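Local coordinates for protein TSSL (Francisella novicida, PDB 4ACK) that probably acts as an inner-membrane-anchored component of the type VI secretion system, a virulence-linked protein transport machine, and is seen here as its cytoplasmic domain, at residues N28-R39 with N83-Y93. Residues are numbered along the deposited sequence; the frame is centred on the assembly and turned at random. Where two conformers were deposited one is given.
Sequences NEKISYHRNNIR and NISWSLLQLEY
Arg35 and Arg39, one turn apart on helix 30-52, converge on Glu92 in a salt-bridge network that illustrates how two arginines can share one carboxylate unequally. Arg39 bends at chi3 (75°) and meets the acid side-on, NE and NH2 both closing on a single oxygen, Glu92 OE2. That oxygen lies in the guanidinium plane, 2.7 Å from Arg39 NH2, and receives NE through its syn lone pair, although the guanidinium and carboxylate planes are inclined by 48°. Arg35 NH2 makes a longer salt bridge, 3.3 Å, to Glu92 OE1, which also takes a weak bond from Arg39 NE.

Arg35 also works on the backbone: extended from a CG anti to the backbone N (chi1 176°), its chain carries the guanidinium to the Ser87 carbonyl. NH1 donates to Ser87 O in the carbonyl plane through a short (2.6 Å), bent bond, the oxygen tilted from the guanidinium plane; NH2 adds a weak one.

Within this all-helical DotU-family domain, the extended segment 83-88 runs beside helix 30-52 into the short helix 89-94. Trp86 turns its indole onto Leu73 of helix 55-79, and its NE1 bonds to Asp70, which also receives the backbone N of Leu89 and Gln90.

Cation-pi contact joins the two themes: Arg35 CZ sits 4.5 Å above the centroid of the Trp86 six-membered ring, the guanidinium nearly perpendicular to the indole. The aliphatic part of Arg35 climbs over the ring's rim, CB 3.4 Å from Trp86 CZ3, before NH1 reaches the centre of the face.

Among the apolar side chains, Ile31 CG2 lies near the indole edge, Ile38 CG2 meets Leu89 CD1 at 3.7 Å, and Leu89 CD2 lies over one face of the Arg35 guanidinium while touching Arg39 CG. Tyr93 OH lies against Arg39 CB at 3.4 Å.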
loop_
_atom_site.group_PDB
_atom_site.type_symbol
_atom_site.label_atom_id
_atom_site.label_comp_id
_atom_site.label_asym_id
_atom_site.label_seq_id
_atom_site.Cartn_x
_atom_site.Cartn_y
_atom_site.Cartn_z
ATOM N N ASN A 28 -17.222 -11.126 -9.372
ATOM C CA ASN A 28 -17.170 -11.001 -7.904
ATOM C C ASN A 28 -16.853 -12.272 -7.096
ATOM O O ASN A 28 -16.858 -12.247 -5.851
ATOM C CB ASN A 28 -18.492 -10.439 -7.377
ATOM C CG ASN A 28 -18.502 -8.930 -7.293
ATOM O OD1 ASN A 28 -18.334 -8.234 -8.297
ATOM N ND2 ASN A 28 -18.749 -8.415 -6.098
ATOM N N GLU A 29 -16.621 -13.391 -7.770
ATOM C CA GLU A 29 -16.206 -14.568 -7.036
ATOM C C GLU A 29 -14.684 -14.699 -7.173
ATOM O O GLU A 29 -14.015 -15.194 -6.257
ATOM C CB GLU A 29 -16.959 -15.824 -7.493
ATOM C CG GLU A 29 -16.460 -17.136 -6.868
ATOM C CD GLU A 29 -17.281 -17.611 -5.676
ATOM O OE1 GLU A 29 -17.663 -16.786 -4.813
ATOM O OE2 GLU A 29 -17.520 -18.836 -5.597
ATOM N N LYS A 30 -14.152 -14.243 -8.305
ATOM C CA LYS A 30 -12.724 -14.153 -8.497
ATOM C C LYS A 30 -12.145 -13.094 -7.518
ATOM O O LYS A 30 -11.453 -13.452 -6.550
ATOM C CB LYS A 30 -12.419 -13.825 -9.962
ATOM C CG LYS A 30 -12.910 -14.914 -10.952
ATOM C CD LYS A 30 -13.007 -14.409 -12.364
ATOM C CE LYS A 30 -12.301 -15.353 -13.319
ATOM N NZ LYS A 30 -11.887 -14.605 -14.563
ATOM N N ILE A 31 -12.473 -11.813 -7.744
ATOM C CA ILE A 31 -12.184 -10.734 -6.787
ATOM C C ILE A 31 -12.191 -11.174 -5.314
ATOM O O ILE A 31 -11.259 -10.854 -4.588
ATOM C CB ILE A 31 -13.098 -9.486 -6.989
ATOM C CG1 ILE A 31 -12.391 -8.409 -7.820
ATOM C CG2 ILE A 31 -13.511 -8.879 -5.637
ATOM C CD1 ILE A 31 -12.049 -8.792 -9.230
ATOM N N SER A 32 -13.219 -11.911 -4.889
ATOM C CA SER A 32 -13.352 -12.345 -3.488
ATOM C C SER A 32 -12.259 -13.341 -3.068
ATOM O O SER A 32 -11.785 -13.338 -1.912
ATOM C CB SER A 32 -14.725 -12.937 -3.235
ATOM O OG SER A 32 -14.729 -13.768 -2.081
ATOM N N TYR A 33 -11.836 -14.173 -4.017
ATOM C CA TYR A 33 -10.827 -15.169 -3.726
ATOM C C TYR A 33 -9.461 -14.494 -3.606
ATOM O O TYR A 33 -8.707 -14.822 -2.714
ATOM C CB TYR A 33 -10.817 -16.285 -4.764
ATOM C CG TYR A 33 -9.468 -16.941 -4.939
ATOM C CD1 TYR A 33 -9.097 -18.019 -4.140
ATOM C CD2 TYR A 33 -8.566 -16.486 -5.915
ATOM C CE1 TYR A 33 -7.853 -18.629 -4.288
ATOM C CE2 TYR A 33 -7.320 -17.091 -6.071
ATOM C CZ TYR A 33 -6.991 -18.172 -5.249
ATOM O OH TYR A 33 -5.790 -18.796 -5.361
ATOM N N HIS A 34 -9.172 -13.556 -4.492
ATOM C CA HIS A 34 -7.926 -12.829 -4.474
ATOM C C HIS A 34 -7.754 -11.853 -3.294
ATOM O O HIS A 34 -6.686 -11.747 -2.704
ATOM C CB HIS A 34 -7.826 -12.065 -5.747
ATOM C CG HIS A 34 -7.355 -12.895 -6.893
ATOM N ND1 HIS A 34 -8.136 -13.141 -8.013
ATOM C CD2 HIS A 34 -6.165 -13.508 -7.112
ATOM C CE1 HIS A 34 -7.436 -13.871 -8.867
ATOM N NE2 HIS A 34 -6.241 -14.111 -8.347
ATOM N N ARG A 35 -8.820 -11.140 -2.982
ATOM C CA ARG A 35 -8.929 -10.417 -1.747
ATOM C C ARG A 35 -8.624 -11.304 -0.538
ATOM O O ARG A 35 -7.887 -10.862 0.360
ATOM C CB ARG A 35 -10.324 -9.802 -1.652
ATOM C CG ARG A 35 -10.650 -9.072 -0.384
ATOM C CD ARG A 35 -12.126 -8.696 -0.305
ATOM N NE ARG A 35 -12.369 -8.115 1.003
ATOM C CZ ARG A 35 -12.111 -6.857 1.306
ATOM N NH1 ARG A 35 -11.650 -6.049 0.362
ATOM N NH2 ARG A 35 -12.326 -6.417 2.541
ATOM N N ASN A 36 -9.185 -12.521 -0.496
ATOM C CA ASN A 36 -8.906 -13.506 0.584
ATOM C C ASN A 36 -7.417 -13.878 0.691
ATOM O O ASN A 36 -6.877 -14.014 1.801
ATOM C CB ASN A 36 -9.745 -14.782 0.398
ATOM C CG ASN A 36 -9.612 -15.784 1.568
ATOM O OD1 ASN A 36 -9.975 -15.487 2.700
ATOM N ND2 ASN A 36 -9.129 -16.995 1.265
ATOM N N ASN A 37 -6.774 -14.051 -0.459
ATOM C CA ASN A 37 -5.357 -14.291 -0.525
ATOM C C ASN A 37 -4.570 -13.103 0.048
ATOM O O ASN A 37 -3.715 -13.273 0.912
ATOM C CB ASN A 37 -4.912 -14.501 -1.955
ATOM C CG ASN A 37 -4.752 -15.978 -2.297
ATOM O OD1 ASN A 37 -5.634 -16.817 -2.005
ATOM N ND2 ASN A 37 -3.626 -16.305 -2.936
ATOM N N ILE A 38 -4.907 -11.904 -0.434
ATOM C CA ILE A 38 -4.344 -10.674 0.090
ATOM C C ILE A 38 -4.436 -10.618 1.622
ATOM O O ILE A 38 -3.437 -10.413 2.286
ATOM C CB ILE A 38 -4.909 -9.443 -0.633
ATOM C CG1 ILE A 38 -4.140 -9.301 -1.987
ATOM C CG2 ILE A 38 -4.768 -8.186 0.276
ATOM C CD1 ILE A 38 -4.749 -8.347 -3.013
ATOM N N ARG A 39 -5.600 -10.916 2.177
ATOM C CA ARG A 39 -5.754 -10.884 3.612
ATOM C C ARG A 39 -4.925 -11.925 4.390
ATOM O O ARG A 39 -4.439 -11.638 5.510
ATOM C CB ARG A 39 -7.214 -10.953 4.004
ATOM C CG ARG A 39 -7.951 -9.690 3.544
ATOM C CD ARG A 39 -9.440 -9.859 3.635
ATOM N NE ARG A 39 -9.894 -9.773 5.012
ATOM C CZ ARG A 39 -10.354 -10.805 5.698
ATOM N NH1 ARG A 39 -10.424 -11.997 5.123
ATOM N NH2 ARG A 39 -10.728 -10.642 6.956
ATOM N N ASN A 83 -20.121 -4.934 -12.031
ATOM C CA ASN A 83 -20.278 -4.390 -10.694
ATOM C C ASN A 83 -19.186 -4.950 -9.787
ATOM O O ASN A 83 -19.087 -6.171 -9.603
ATOM C CB ASN A 83 -21.660 -4.767 -10.154
ATOM C CG ASN A 83 -21.911 -4.224 -8.780
ATOM O OD1 ASN A 83 -21.548 -3.088 -8.479
ATOM N ND2 ASN A 83 -22.543 -5.028 -7.931
ATOM N N ILE A 84 -18.332 -4.070 -9.267
ATOM C CA ILE A 84 -17.231 -4.511 -8.393
ATOM C C ILE A 84 -17.582 -4.158 -6.952
ATOM O O ILE A 84 -18.074 -3.066 -6.649
ATOM C CB ILE A 84 -15.820 -3.930 -8.807
ATOM C CG1 ILE A 84 -15.487 -4.195 -10.295
ATOM C CG2 ILE A 84 -14.704 -4.429 -7.856
ATOM C CD1 ILE A 84 -14.805 -5.525 -10.598
ATOM N N SER A 85 -17.353 -5.118 -6.079
ATOM C CA SER A 85 -17.672 -4.982 -4.688
ATOM C C SER A 85 -16.323 -5.091 -3.952
ATOM O O SER A 85 -15.510 -6.006 -4.250
ATOM C CB SER A 85 -18.640 -6.098 -4.304
ATOM O OG SER A 85 -19.272 -5.835 -3.077
ATOM N N TRP A 86 -16.059 -4.148 -3.041
ATOM C CA TRP A 86 -14.745 -4.018 -2.371
ATOM C C TRP A 86 -14.839 -3.225 -1.119
ATOM O O TRP A 86 -14.886 -1.993 -1.164
ATOM C CB TRP A 86 -13.728 -3.299 -3.252
ATOM C CG TRP A 86 -12.328 -3.377 -2.705
ATOM C CD1 TRP A 86 -11.614 -2.381 -2.063
ATOM C CD2 TRP A 86 -11.469 -4.518 -2.748
ATOM N NE1 TRP A 86 -10.350 -2.839 -1.720
ATOM C CE2 TRP A 86 -10.232 -4.143 -2.128
ATOM C CE3 TRP A 86 -11.614 -5.824 -3.254
ATOM C CZ2 TRP A 86 -9.155 -5.029 -1.995
ATOM C CZ3 TRP A 86 -10.523 -6.717 -3.127
ATOM C CH2 TRP A 86 -9.303 -6.298 -2.503
ATOM N N SER A 87 -14.895 -3.919 0.001
ATOM C CA SER A 87 -14.774 -3.254 1.279
ATOM C C SER A 87 -13.263 -2.892 1.554
ATOM O O SER A 87 -12.355 -3.713 1.324
ATOM C CB SER A 87 -15.366 -4.151 2.347
ATOM O OG SER A 87 -15.824 -3.340 3.421
ATOM N N LEU A 88 -13.006 -1.663 1.992
ATOM C CA LEU A 88 -11.658 -1.161 2.158
ATOM C C LEU A 88 -10.804 -1.998 3.163
ATOM O O LEU A 88 -11.150 -2.206 4.323
ATOM C CB LEU A 88 -11.690 0.335 2.553
ATOM C CG LEU A 88 -12.306 1.396 1.617
ATOM C CD1 LEU A 88 -12.064 2.850 2.136
ATOM C CD2 LEU A 88 -11.801 1.295 0.195
ATOM N N LEU A 89 -9.672 -2.474 2.691
ATOM C CA LEU A 89 -8.706 -3.138 3.566
ATOM C C LEU A 89 -8.129 -2.176 4.617
ATOM O O LEU A 89 -7.936 -2.528 5.790
ATOM C CB LEU A 89 -7.586 -3.660 2.702
ATOM C CG LEU A 89 -8.032 -4.839 1.834
ATOM C CD1 LEU A 89 -6.901 -5.270 0.950
ATOM C CD2 LEU A 89 -8.447 -5.964 2.738
ATOM N N GLN A 90 -7.873 -0.948 4.204
ATOM C CA GLN A 90 -7.214 -0.020 5.116
ATOM C C GLN A 90 -8.149 0.210 6.331
ATOM O O GLN A 90 -7.688 0.460 7.462
ATOM C CB GLN A 90 -6.825 1.285 4.391
ATOM C CG GLN A 90 -7.997 2.230 4.184
ATOM C CD GLN A 90 -7.653 3.316 3.232
ATOM O OE1 GLN A 90 -7.539 4.476 3.630
ATOM N NE2 GLN A 90 -7.427 2.951 1.952
ATOM N N LEU A 91 -9.456 0.109 6.076
ATOM C CA LEU A 91 -10.460 0.280 7.124
ATOM C C LEU A 91 -10.587 -0.963 8.047
ATOM O O LEU A 91 -10.672 -0.833 9.268
ATOM C CB LEU A 91 -11.823 0.617 6.503
ATOM C CG LEU A 91 -12.967 1.062 7.419
ATOM C CD1 LEU A 91 -12.601 2.204 8.384
ATOM C CD2 LEU A 91 -14.175 1.487 6.552
ATOM N N GLU A 92 -10.633 -2.161 7.452
ATOM C CA GLU A 92 -10.691 -3.415 8.217
ATOM C C GLU A 92 -9.487 -3.531 9.189
ATOM O O GLU A 92 -9.638 -3.942 10.330
ATOM C CB GLU A 92 -10.672 -4.577 7.234
ATOM C CG GLU A 92 -11.174 -5.875 7.779
ATOM C CD GLU A 92 -10.873 -7.042 6.851
ATOM O OE1 GLU A 92 -11.216 -6.959 5.644
ATOM O OE2 GLU A 92 -10.294 -8.052 7.345
ATOM N N TYR A 93 -8.307 -3.140 8.730
ATOM C CA TYR A 93 -7.066 -3.381 9.454
ATOM C C TYR A 93 -6.593 -2.273 10.384
ATOM O O TYR A 93 -5.891 -2.563 11.360
ATOM C CB TYR A 93 -5.965 -3.687 8.464
ATOM C CG TYR A 93 -6.079 -5.083 7.972
ATOM C CD1 TYR A 93 -5.656 -6.157 8.767
ATOM C CD2 TYR A 93 -6.653 -5.356 6.740
ATOM C CE1 TYR A 93 -5.781 -7.462 8.320
ATOM C CE2 TYR A 93 -6.772 -6.659 6.286
ATOM C CZ TYR A 93 -6.346 -7.700 7.081
ATOM O OH TYR A 93 -6.469 -8.987 6.619
#